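Local coordinates for separin (PDB 5U1T), which cleaves the cohesin subunit MCD1/SCC1 as a caspase-like cysteine protease at the onset of anaphase, triggering chromosome segregation, at residues 1185-1190 / 1367-1372; 1137-1142 / 1178-1183; 157-162 / 382-387. All blocks are in the same frame, centred on the assembly; numbering follows the deposited sequence.

Interaction 1: 1185-1190 / 1367-1372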
loop_
_atom_site.group_PDB
_atom_site.type_symbol
_atom_site.label_atom_id
_atom_site.label_comp_id
_atom_site.label_asym_id
_atom_site.label_seq_id
_atom_site.Cartn_x
_atom_site.Cartn_y
_atom_site.Cartn_z
ATOM N N LYS A 1185 -7.722 -37.608 -21.542
ATOM C CA LYS A 1185 -7.194 -38.328 -20.392
ATOM C C LYS A 1185 -6.420 -39.588 -20.752
ATOM O O LYS A 1185 -5.299 -39.770 -20.302
ATOM C CB LYS A 1185 -8.315 -38.712 -19.438
ATOM C CG LYS A 1185 -8.402 -37.838 -18.226
ATOM C CD LYS A 1185 -9.042 -38.593 -17.071
ATOM C CE LYS A 1185 -8.197 -39.793 -16.652
ATOM N NZ LYS A 1185 -8.652 -40.376 -15.331
ATOM N N LYS A 1186 -7.028 -40.469 -21.534
ATOM C CA LYS A 1186 -6.418 -41.757 -21.850
ATOM C C LYS A 1186 -5.051 -41.583 -22.518
ATOM O O LYS A 1186 -4.095 -42.319 -22.223
ATOM C CB LYS A 1186 -7.343 -42.570 -22.744
ATOM C CG LYS A 1186 -8.356 -43.437 -22.014
ATOM C CD LYS A 1186 -9.285 -44.128 -23.028
ATOM C CE LYS A 1186 -10.114 -45.247 -22.397
ATOM N NZ LYS A 1186 -10.619 -44.865 -21.035
ATOM N N LEU A 1187 -4.978 -40.583 -23.396
ATOM C CA LEU A 1187 -3.778 -40.261 -24.158
ATOM C C LEU A 1187 -2.657 -39.691 -23.297
ATOM O O LEU A 1187 -1.502 -40.130 -23.389
ATOM C CB LEU A 1187 -4.120 -39.264 -25.266
ATOM C CG LEU A 1187 -2.958 -38.800 -26.132
ATOM C CD1 LEU A 1187 -2.464 -39.931 -27.012
ATOM C CD2 LEU A 1187 -3.365 -37.604 -26.949
ATOM N N LEU A 1188 -3.002 -38.690 -22.491
ATOM C CA LEU A 1188 -2.070 -38.059 -21.568
ATOM C C LEU A 1188 -1.467 -39.102 -20.633
ATOM O O LEU A 1188 -0.260 -39.098 -20.372
ATOM C CB LEU A 1188 -2.766 -36.958 -20.764
ATOM C CG LEU A 1188 -2.902 -35.599 -21.455
ATOM C CD1 LEU A 1188 -3.658 -34.613 -20.585
ATOM C CD2 LEU A 1188 -1.544 -35.050 -21.833
ATOM N N SER A 1189 -2.308 -40.005 -20.148
ATOM C CA SER A 1189 -1.831 -41.103 -19.336
ATOM C C SER A 1189 -0.776 -41.929 -20.099
ATOM O O SER A 1189 0.308 -42.173 -19.571
ATOM C CB SER A 1189 -2.999 -41.978 -18.897
ATOM O OG SER A 1189 -2.560 -43.302 -18.638
ATOM N N ILE A 1190 -1.094 -42.328 -21.335
ATOM C CA ILE A 1190 -0.168 -43.043 -22.211
ATOM C C ILE A 1190 1.111 -42.255 -22.456
ATOM O O ILE A 1190 2.212 -42.775 -22.267
ATOM C CB ILE A 1190 -0.805 -43.360 -23.587
ATOM C CG1 ILE A 1190 -1.939 -44.389 -23.446
ATOM C CG2 ILE A 1190 0.250 -43.856 -24.563
ATOM C CD1 ILE A 1190 -2.871 -44.444 -24.637
ATOM N N HIS A 1367 -4.134 -29.864 -30.141
ATOM C CA HIS A 1367 -2.761 -30.067 -30.567
ATOM C C HIS A 1367 -2.144 -31.420 -30.197
ATOM O O HIS A 1367 -1.435 -32.024 -31.006
ATOM C CB HIS A 1367 -1.890 -28.975 -29.998
ATOM C CG HIS A 1367 -0.443 -29.332 -29.963
ATOM N ND1 HIS A 1367 0.420 -29.027 -30.992
ATOM C CD2 HIS A 1367 0.295 -29.981 -29.031
ATOM C CE1 HIS A 1367 1.631 -29.459 -30.689
ATOM N NE2 HIS A 1367 1.582 -30.043 -29.507
ATOM N N LEU A 1368 -2.392 -31.890 -28.979
ATOM C CA LEU A 1368 -1.750 -33.114 -28.500
ATOM C C LEU A 1368 -2.085 -34.342 -29.322
ATOM O O LEU A 1368 -1.269 -35.250 -29.409
ATOM C CB LEU A 1368 -2.107 -33.396 -27.036
ATOM C CG LEU A 1368 -3.551 -33.722 -26.620
ATOM C CD1 LEU A 1368 -3.590 -34.446 -25.259
ATOM C CD2 LEU A 1368 -4.418 -32.461 -26.586
ATOM N N PHE A 1369 -3.276 -34.397 -29.912
ATOM C CA PHE A 1369 -3.668 -35.582 -30.685
ATOM C C PHE A 1369 -2.865 -35.686 -31.978
ATOM O O PHE A 1369 -2.723 -34.715 -32.714
ATOM C CB PHE A 1369 -5.171 -35.572 -30.997
ATOM C CG PHE A 1369 -6.035 -35.938 -29.826
ATOM C CD1 PHE A 1369 -6.203 -37.266 -29.453
ATOM C CD2 PHE A 1369 -6.687 -34.944 -29.082
ATOM C CE1 PHE A 1369 -7.011 -37.611 -28.353
ATOM C CE2 PHE A 1369 -7.494 -35.281 -27.976
ATOM C CZ PHE A 1369 -7.653 -36.618 -27.618
ATOM N N PRO A 1370 -2.328 -36.876 -32.249
ATOM C CA PRO A 1370 -1.607 -37.121 -33.500
ATOM C C PRO A 1370 -2.581 -37.345 -34.655
ATOM O O PRO A 1370 -2.675 -38.455 -35.175
ATOM C CB PRO A 1370 -0.804 -38.381 -33.193
ATOM C CG PRO A 1370 -1.642 -39.108 -32.188
ATOM C CD PRO A 1370 -2.339 -38.056 -31.370
ATOM N N TRP A 1371 -3.298 -36.291 -35.041
ATOM C CA TRP A 1371 -4.344 -36.389 -36.050
ATOM C C TRP A 1371 -3.835 -37.036 -37.330
ATOM O O TRP A 1371 -4.509 -37.877 -37.932
ATOM C CB TRP A 1371 -4.926 -35.008 -36.369
ATOM C CG TRP A 1371 -5.586 -34.366 -35.204
ATOM C CD1 TRP A 1371 -5.134 -33.286 -34.506
ATOM C CD2 TRP A 1371 -6.808 -34.766 -34.576
ATOM N NE1 TRP A 1371 -5.995 -32.991 -33.497
ATOM C CE2 TRP A 1371 -7.032 -33.881 -33.511
ATOM C CE3 TRP A 1371 -7.745 -35.781 -34.819
ATOM C CZ2 TRP A 1371 -8.154 -33.976 -32.681
ATOM C CZ3 TRP A 1371 -8.863 -35.875 -33.986
ATOM C CH2 TRP A 1371 -9.050 -34.981 -32.936
ATOM N N GLU A 1372 -2.626 -36.649 -37.717
ATOM C CA GLU A 1372 -2.055 -37.047 -38.989
ATOM C C GLU A 1372 -1.878 -38.559 -39.090
ATOM O O GLU A 1372 -1.608 -39.075 -40.158
ATOM C CB GLU A 1372 -0.717 -36.333 -39.216
ATOM C CG GLU A 1372 -0.826 -34.800 -39.265
ATOM C CD GLU A 1372 -0.689 -34.120 -37.886
ATOM O OE1 GLU A 1372 -0.821 -34.808 -36.849
ATOM O OE2 GLU A 1372 -0.438 -32.894 -37.844
#
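Leu-1187 sets a single methyl against both Leu-1368 and Phe-1369, and this buried apolar contact fastens helix 1180-1198 to the loop that joins two parallel strands, 1353-1362 and 1382-1385, of the seven-stranded mixed sheet. The contact illustrates how a helix can be keyed to a sheet through the connection between its strands, with no hydrogen bond passing between the two segments. CG of Leu-1187 stands opposite the backbone nitrogen (chi1 179°), which sends the branch out from the helix so that its CD2 meets the loop. This CD2 comes to 3.6 Å from Leu-1368 CD1, the two leucines running past each other in opposite directions, so that they lie alongside one another, CD2 of Leu-1187 against CD1 and CG of Leu-1368. The same CD2 lies over one face of the Phe-1369 ring, 4.1 Å from the ring centroid and 25° off the normal; this is a CH-pi contact, displaced toward the CD1 and CE1 rim. Leu-1188 adds a smaller touch from one helical position on. It crosses Leu-1368 at about a right angle, with its CG 4.0 Å from Leu-1368 CD1, and the CD1 methyl of Leu-1368 thus serves both helix leucines. Helix 1209-1237 extends the apolar layer, placing Leu-1229 on Leu-1187 and Ile-1233 on Phe-1369, while the Phe-1180 ring meets that of Phe-1369 with the planes at about 50°. The loop itself is tied down by Arg-1384 of strand 1382-1385, which donates hydrogen bonds to the backbone oxygens of His-1367 and Phe-1369 and forms a salt bridge with Glu-1372. After Phe-1369 the chain folds through an inverse gamma turn centred on Pro-1370, and the indole of Trp-1371 lies with Phe-1369 CB 3.5 Å above its plane, toward the rim.

Interaction 2: 1137-1142 / 1178-1183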
loop_
_atom_site.group_PDB
_atom_site.type_symbol
_atom_site.label_atom_id
_atom_site.label_comp_id
_atom_site.label_asym_id
_atom_site.label_seq_id
_atom_site.Cartn_x
_atom_site.Cartn_y
_atom_site.Cartn_z
ATOM N N ILE A 1137 -9.847 -28.012 -36.697
ATOM C CA ILE A 1137 -10.212 -29.057 -35.747
ATOM C C ILE A 1137 -10.252 -28.409 -34.361
ATOM O O ILE A 1137 -9.237 -27.907 -33.830
ATOM C CB ILE A 1137 -9.224 -30.248 -35.749
ATOM C CG1 ILE A 1137 -9.009 -30.771 -37.165
ATOM C CG2 ILE A 1137 -9.692 -31.356 -34.812
ATOM C CD1 ILE A 1137 -8.142 -32.002 -37.226
ATOM N N ASP A 1138 -11.438 -28.390 -33.780
ATOM C CA ASP A 1138 -11.644 -27.614 -32.578
ATOM C C ASP A 1138 -12.541 -28.395 -31.649
ATOM O O ASP A 1138 -13.133 -29.407 -32.035
ATOM C CB ASP A 1138 -12.245 -26.246 -32.912
ATOM C CG ASP A 1138 -11.619 -25.129 -32.112
ATOM O OD1 ASP A 1138 -11.466 -25.290 -30.862
ATOM O OD2 ASP A 1138 -11.254 -24.092 -32.739
ATOM N N PHE A 1139 -12.618 -27.938 -30.409
ATOM C CA PHE A 1139 -13.447 -28.622 -29.447
ATOM C C PHE A 1139 -14.413 -27.632 -28.843
ATOM O O PHE A 1139 -14.036 -26.493 -28.557
ATOM C CB PHE A 1139 -12.587 -29.278 -28.393
ATOM C CG PHE A 1139 -13.362 -29.830 -27.250
ATOM C CD1 PHE A 1139 -14.294 -30.832 -27.450
ATOM C CD2 PHE A 1139 -13.145 -29.360 -25.963
ATOM C CE1 PHE A 1139 -14.996 -31.354 -26.391
ATOM C CE2 PHE A 1139 -13.846 -29.881 -24.901
ATOM C CZ PHE A 1139 -14.769 -30.878 -25.113
ATOM N N CYS A 1140 -15.666 -28.048 -28.686
ATOM C CA CYS A 1140 -16.686 -27.163 -28.140
ATOM C C CYS A 1140 -16.805 -27.371 -26.642
ATOM O O CYS A 1140 -17.264 -28.422 -26.178
ATOM C CB CYS A 1140 -18.037 -27.385 -28.813
ATOM S SG CYS A 1140 -19.323 -26.215 -28.295
ATOM N N PRO A 1141 -16.361 -26.363 -25.881
ATOM C CA PRO A 1141 -16.355 -26.396 -24.412
ATOM C C PRO A 1141 -17.786 -26.561 -23.863
ATOM O O PRO A 1141 -18.067 -27.432 -23.021
ATOM C CB PRO A 1141 -15.754 -25.030 -24.032
ATOM C CG PRO A 1141 -16.027 -24.130 -25.231
ATOM C CD PRO A 1141 -15.960 -25.048 -26.428
ATOM N N ILE A 1142 -18.686 -25.729 -24.380
ATOM C CA ILE A 1142 -20.099 -25.775 -24.032
ATOM C C ILE A 1142 -20.719 -27.150 -24.285
ATOM O O ILE A 1142 -21.328 -27.723 -23.388
ATOM C CB ILE A 1142 -20.899 -24.699 -24.829
ATOM C CG1 ILE A 1142 -20.261 -23.312 -24.645
ATOM C CG2 ILE A 1142 -22.387 -24.702 -24.430
ATOM C CD1 ILE A 1142 -20.072 -22.540 -25.938
ATOM N N LEU A 1178 -16.080 -42.826 -26.559
ATOM C CA LEU A 1178 -15.548 -41.897 -25.578
ATOM C C LEU A 1178 -15.677 -40.445 -25.977
ATOM O O LEU A 1178 -15.806 -40.102 -27.145
ATOM C CB LEU A 1178 -14.072 -42.200 -25.286
ATOM C CG LEU A 1178 -13.063 -42.625 -26.359
ATOM C CD1 LEU A 1178 -12.873 -41.606 -27.474
ATOM C CD2 LEU A 1178 -11.758 -42.872 -25.658
ATOM N N SER A 1179 -15.615 -39.595 -24.969
ATOM C CA SER A 1179 -15.700 -38.166 -25.160
ATOM C C SER A 1179 -14.332 -37.558 -25.407
ATOM O O SER A 1179 -13.300 -38.172 -25.123
ATOM C CB SER A 1179 -16.322 -37.515 -23.933
ATOM O OG SER A 1179 -15.475 -37.693 -22.811
ATOM N N PHE A 1180 -14.332 -36.333 -25.916
ATOM C CA PHE A 1180 -13.094 -35.611 -26.093
ATOM C C PHE A 1180 -12.305 -35.490 -24.785
ATOM O O PHE A 1180 -11.079 -35.634 -24.799
ATOM C CB PHE A 1180 -13.350 -34.225 -26.675
ATOM C CG PHE A 1180 -12.092 -33.508 -27.094
ATOM C CD1 PHE A 1180 -11.524 -33.746 -28.341
ATOM C CD2 PHE A 1180 -11.469 -32.607 -26.240
ATOM C CE1 PHE A 1180 -10.363 -33.089 -28.732
ATOM C CE2 PHE A 1180 -10.315 -31.947 -26.623
ATOM C CZ PHE A 1180 -9.755 -32.190 -27.871
ATOM N N PRO A 1181 -12.989 -35.218 -23.651
ATOM C CA PRO A 1181 -12.150 -35.131 -22.445
ATOM C C PRO A 1181 -11.634 -36.482 -21.975
ATOM O O PRO A 1181 -10.585 -36.495 -21.344
ATOM C CB PRO A 1181 -13.092 -34.509 -21.400
ATOM C CG PRO A 1181 -14.119 -33.788 -22.211
ATOM C CD PRO A 1181 -14.337 -34.666 -23.404
ATOM N N GLU A 1182 -12.330 -37.575 -22.283
ATOM C CA GLU A 1182 -11.840 -38.906 -21.938
ATOM C C GLU A 1182 -10.690 -39.377 -22.816
ATOM O O GLU A 1182 -9.723 -39.971 -22.328
ATOM C CB GLU A 1182 -12.960 -39.911 -22.015
ATOM C CG GLU A 1182 -13.902 -39.732 -20.891
ATOM C CD GLU A 1182 -15.086 -40.657 -20.979
ATOM O OE1 GLU A 1182 -15.506 -40.999 -22.134
ATOM O OE2 GLU A 1182 -15.582 -41.042 -19.880
ATOM N N ALA A 1183 -10.804 -39.121 -24.112
ATOM C CA ALA A 1183 -9.709 -39.387 -25.027
ATOM C C ALA A 1183 -8.469 -38.603 -24.606
ATOM O O ALA A 1183 -7.347 -39.121 -24.648
ATOM C CB ALA A 1183 -10.109 -39.034 -26.447
#
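Phe-1139 and Phe-1180 lay their rings one over the other in an offset stack, with centroids 4.2 Å apart and planes inclined by only 18°. The displacement is such that CD2 of Phe-1180 hangs over the centre of the Phe-1139 ring, 3.4 Å above its plane. Seen from the other partner, it is the root of the Phe-1139 side chain that occupies the face of Phe-1180: Phe-1139 CB lies 4.0 Å from the Phe-1180 centroid, nearly on the ring normal, in a CH-pi contact. Both side chains leave their backbones with CG anti to the nitrogen (chi1 171° for Phe-1139), and the two cross obliquely on the way to the stack. Pro-1181 joins at the far end, its CG 4.2 Å from Phe-1139 CZ. Replacing Phe-1139 by an alanine is likely to leave one face of the Phe-1180 ring without its stacking partner and open a gap beside Pro-1181. The arrangement pins the end of strand 1132-1139, which runs between strands 1146-1152 and 1353-1362 in the mixed sheet, to the first turn of helix 1180-1198. That turn is fixed by a capping box. Glu-1182 N donates to OG of the N-cap residue Ser-1179 at 3.2 Å, and Ser-1179 N returns an almost straight bond, also 3.2 Å, to Glu-1182 OE1, approaching from the anti side and tilted out of the carboxylate plane. On the strand side Phe-1139 N donates a 2.9 Å hydrogen bond to the anti lone pair of Asp-1138 OD1. Further out, Trp-1237 of helix 1209-1237 packs on Phe-1180 and donates its NE1 to the backbone oxygen of Leu-1178, while Ser-1365 touches Phe-1139.

Interaction 3: 157-162 / 382-387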
loop_
_atom_site.group_PDB
_atom_site.type_symbol
_atom_site.label_atom_id
_atom_site.label_comp_id
_atom_site.label_asym_id
_atom_site.label_seq_id
_atom_site.Cartn_x
_atom_site.Cartn_y
_atom_site.Cartn_z
ATOM N N PHE A 157 9.263 44.690 53.000
ATOM C CA PHE A 157 8.129 45.584 53.102
ATOM C C PHE A 157 8.295 46.793 52.195
ATOM O O PHE A 157 7.305 47.339 51.719
ATOM C CB PHE A 157 7.912 45.983 54.553
ATOM C CG PHE A 157 7.143 44.952 55.348
ATOM C CD1 PHE A 157 5.771 44.789 55.159
ATOM C CD2 PHE A 157 7.776 44.145 56.272
ATOM C CE1 PHE A 157 5.052 43.844 55.888
ATOM C CE2 PHE A 157 7.058 43.200 56.998
ATOM C CZ PHE A 157 5.700 43.052 56.808
ATOM N N SER A 158 9.539 47.174 51.914
ATOM C CA SER A 158 9.811 48.187 50.888
ATOM C C SER A 158 9.105 47.817 49.586
ATOM O O SER A 158 8.393 48.627 49.011
ATOM C CB SER A 158 11.323 48.345 50.648
ATOM O OG SER A 158 11.613 49.304 49.634
ATOM N N HIS A 159 9.299 46.579 49.140
ATOM C CA HIS A 159 8.658 46.078 47.929
ATOM C C HIS A 159 7.523 45.116 48.246
ATOM O O HIS A 159 7.409 44.067 47.619
ATOM C CB HIS A 159 9.670 45.379 47.033
ATOM C CG HIS A 159 10.777 46.269 46.580
ATOM N ND1 HIS A 159 12.031 46.248 47.154
ATOM C CD2 HIS A 159 10.819 47.215 45.614
ATOM C CE1 HIS A 159 12.799 47.140 46.555
ATOM N NE2 HIS A 159 12.086 47.741 45.617
ATOM N N ASP A 160 6.689 45.490 49.216
ATOM C CA ASP A 160 5.506 44.723 49.598
ATOM C C ASP A 160 4.572 44.396 48.426
ATOM O O ASP A 160 3.913 43.356 48.436
ATOM C CB ASP A 160 4.721 45.482 50.670
ATOM C CG ASP A 160 4.383 46.898 50.251
ATOM O OD1 ASP A 160 4.573 47.243 49.062
ATOM O OD2 ASP A 160 3.922 47.668 51.113
ATOM N N LYS A 161 4.508 45.284 47.433
ATOM C CA LYS A 161 3.687 45.060 46.244
ATOM C C LYS A 161 4.069 43.773 45.528
ATOM O O LYS A 161 3.229 43.091 44.931
ATOM C CB LYS A 161 3.807 46.238 45.280
ATOM C CG LYS A 161 2.769 47.297 45.508
ATOM C CD LYS A 161 3.328 48.685 45.297
ATOM C CE LYS A 161 2.953 49.246 43.936
ATOM N NZ LYS A 161 3.194 50.732 43.880
ATOM N N ARG A 162 5.351 43.444 45.591
ATOM C CA ARG A 162 5.865 42.294 44.884
ATOM C C ARG A 162 5.935 41.069 45.774
ATOM O O ARG A 162 5.548 39.978 45.358
ATOM C CB ARG A 162 7.237 42.610 44.313
ATOM C CG ARG A 162 8.041 41.391 43.993
ATOM C CD ARG A 162 9.369 41.769 43.404
ATOM N NE ARG A 162 10.164 40.590 43.111
ATOM C CZ ARG A 162 11.406 40.623 42.647
ATOM N NH1 ARG A 162 12.046 39.489 42.398
ATOM N NH2 ARG A 162 12.001 41.784 42.420
ATOM N N CYS A 382 12.780 44.861 36.232
ATOM C CA CYS A 382 11.717 44.359 35.373
ATOM C C CYS A 382 10.677 43.563 36.142
ATOM O O CYS A 382 9.499 43.642 35.839
ATOM C CB CYS A 382 12.301 43.514 34.252
ATOM S SG CYS A 382 13.323 44.487 33.147
ATOM N N ILE A 383 11.096 42.811 37.148
ATOM C CA ILE A 383 10.133 42.081 37.960
ATOM C C ILE A 383 9.363 43.016 38.918
ATOM O O ILE A 383 8.193 42.772 39.218
ATOM C CB ILE A 383 10.831 40.956 38.737
ATOM C CG1 ILE A 383 11.582 40.057 37.760
ATOM C CG2 ILE A 383 9.833 40.135 39.533
ATOM C CD1 ILE A 383 12.395 39.005 38.428
ATOM N N ASP A 384 9.997 44.094 39.378
ATOM C CA ASP A 384 9.310 45.084 40.212
ATOM C C ASP A 384 8.237 45.817 39.413
ATOM O O ASP A 384 7.260 46.310 39.968
ATOM C CB ASP A 384 10.298 46.108 40.778
ATOM C CG ASP A 384 11.221 45.525 41.842
ATOM O OD1 ASP A 384 11.115 44.321 42.146
ATOM O OD2 ASP A 384 12.068 46.276 42.373
ATOM N N TYR A 385 8.441 45.876 38.101
ATOM C CA TYR A 385 7.639 46.706 37.208
ATOM C C TYR A 385 6.702 45.915 36.295
ATOM O O TYR A 385 6.001 46.503 35.471
ATOM C CB TYR A 385 8.550 47.546 36.320
ATOM C CG TYR A 385 9.153 48.769 36.951
ATOM C CD1 TYR A 385 8.824 49.160 38.243
ATOM C CD2 TYR A 385 10.050 49.551 36.237
ATOM C CE1 TYR A 385 9.388 50.306 38.814
ATOM C CE2 TYR A 385 10.615 50.692 36.789
ATOM C CZ TYR A 385 10.281 51.067 38.072
ATOM O OH TYR A 385 10.857 52.203 38.592
ATOM N N LYS A 386 6.710 44.593 36.424
ATOM C CA LYS A 386 6.012 43.729 35.477
ATOM C C LYS A 386 6.323 44.145 34.038
ATOM O O LYS A 386 5.450 44.632 33.324
ATOM C CB LYS A 386 4.505 43.756 35.729
ATOM C CG LYS A 386 4.123 43.421 37.159
ATOM C CD LYS A 386 2.635 43.587 37.372
ATOM C CE LYS A 386 2.280 43.321 38.812
ATOM N NZ LYS A 386 2.979 44.292 39.709
ATOM N N GLU A 387 7.579 43.979 33.635
ATOM C CA GLU A 387 8.030 44.341 32.293
ATOM C C GLU A 387 8.627 43.130 31.589
ATOM O O GLU A 387 9.844 42.951 31.573
ATOM C CB GLU A 387 9.051 45.471 32.355
ATOM C CG GLU A 387 8.458 46.788 32.791
ATOM C CD GLU A 387 7.638 47.432 31.697
ATOM O OE1 GLU A 387 7.928 47.161 30.511
ATOM O OE2 GLU A 387 6.712 48.205 32.027
#
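Arg-162 reaches across to Ile-383 and Asp-384 and, within the helical domain, joins the short helix 160-163 to the last turn of helix 365-384, a contact between a short helix and the end of a long one, built round one buried guanidinium. From CB the side chain starts with CG anti to the backbone nitrogen (chi1 160°) and stays extended through CG and CD, which carries its charged end the full length of the chain. CD is the first atom to meet the partner, 3.3 Å from Asp-384 OD1. NE follows, passing 3.6 Å from Ile-383 CG2. CZ then sits beneath the same methyl, with Ile-383 CG2 3.5 Å away over the centre of one guanidinium face, so that an apolar group covers the flat of the cation while its rim stays available for carboxylates. NH1 grazes Ile-383 CD1 and forms a salt bridge with Asp-120. NH2 ends the chain with a 2.7 Å hydrogen bond to Asp-384 OD1, part of a salt bridge, in which the oxygen lies near the guanidinium plane; NH2 meets OD1 nearly along its C-O direction, and with the planes 65° apart the pair is not a flat two-oxygen bridge. Glu-380, one turn earlier on helix 365-384, is a second anionic partner of NH2, and the three carboxylates probably stabilise the buried positive charge. The other oxygen of Asp-384 is bound by NE of Arg-334, whose backbone oxygen accepts from His-159 NE2. The imidazole itself only adjoins the carboxylate, its CD2 lying 3.6 Å from Asp-384 OD2.

How the interactions relate
Interaction 3 comes first along the chain, followed by interaction 2 and then interaction 1. Interactions 1 and 2 are neighbours, their centres 12 Å apart: both use helix 1180-1198, whose first turn meets strand 1132-1139 and whose next turns meet the loop leading to strand 1382-1385. They touch directly, for instance where Trp-1371 packs on Ile-1137, and the helix meets both a strand of the mixed sheet and the loop between two of its strands. Interaction 3 belongs to the N-terminal part of the helical region, with its centre about 109 Å from that of interaction 1 and on the opposite side of the chain's centre. The elongated chain thus holds two apolar contacts in the protease part far from an ionic one in the helical part.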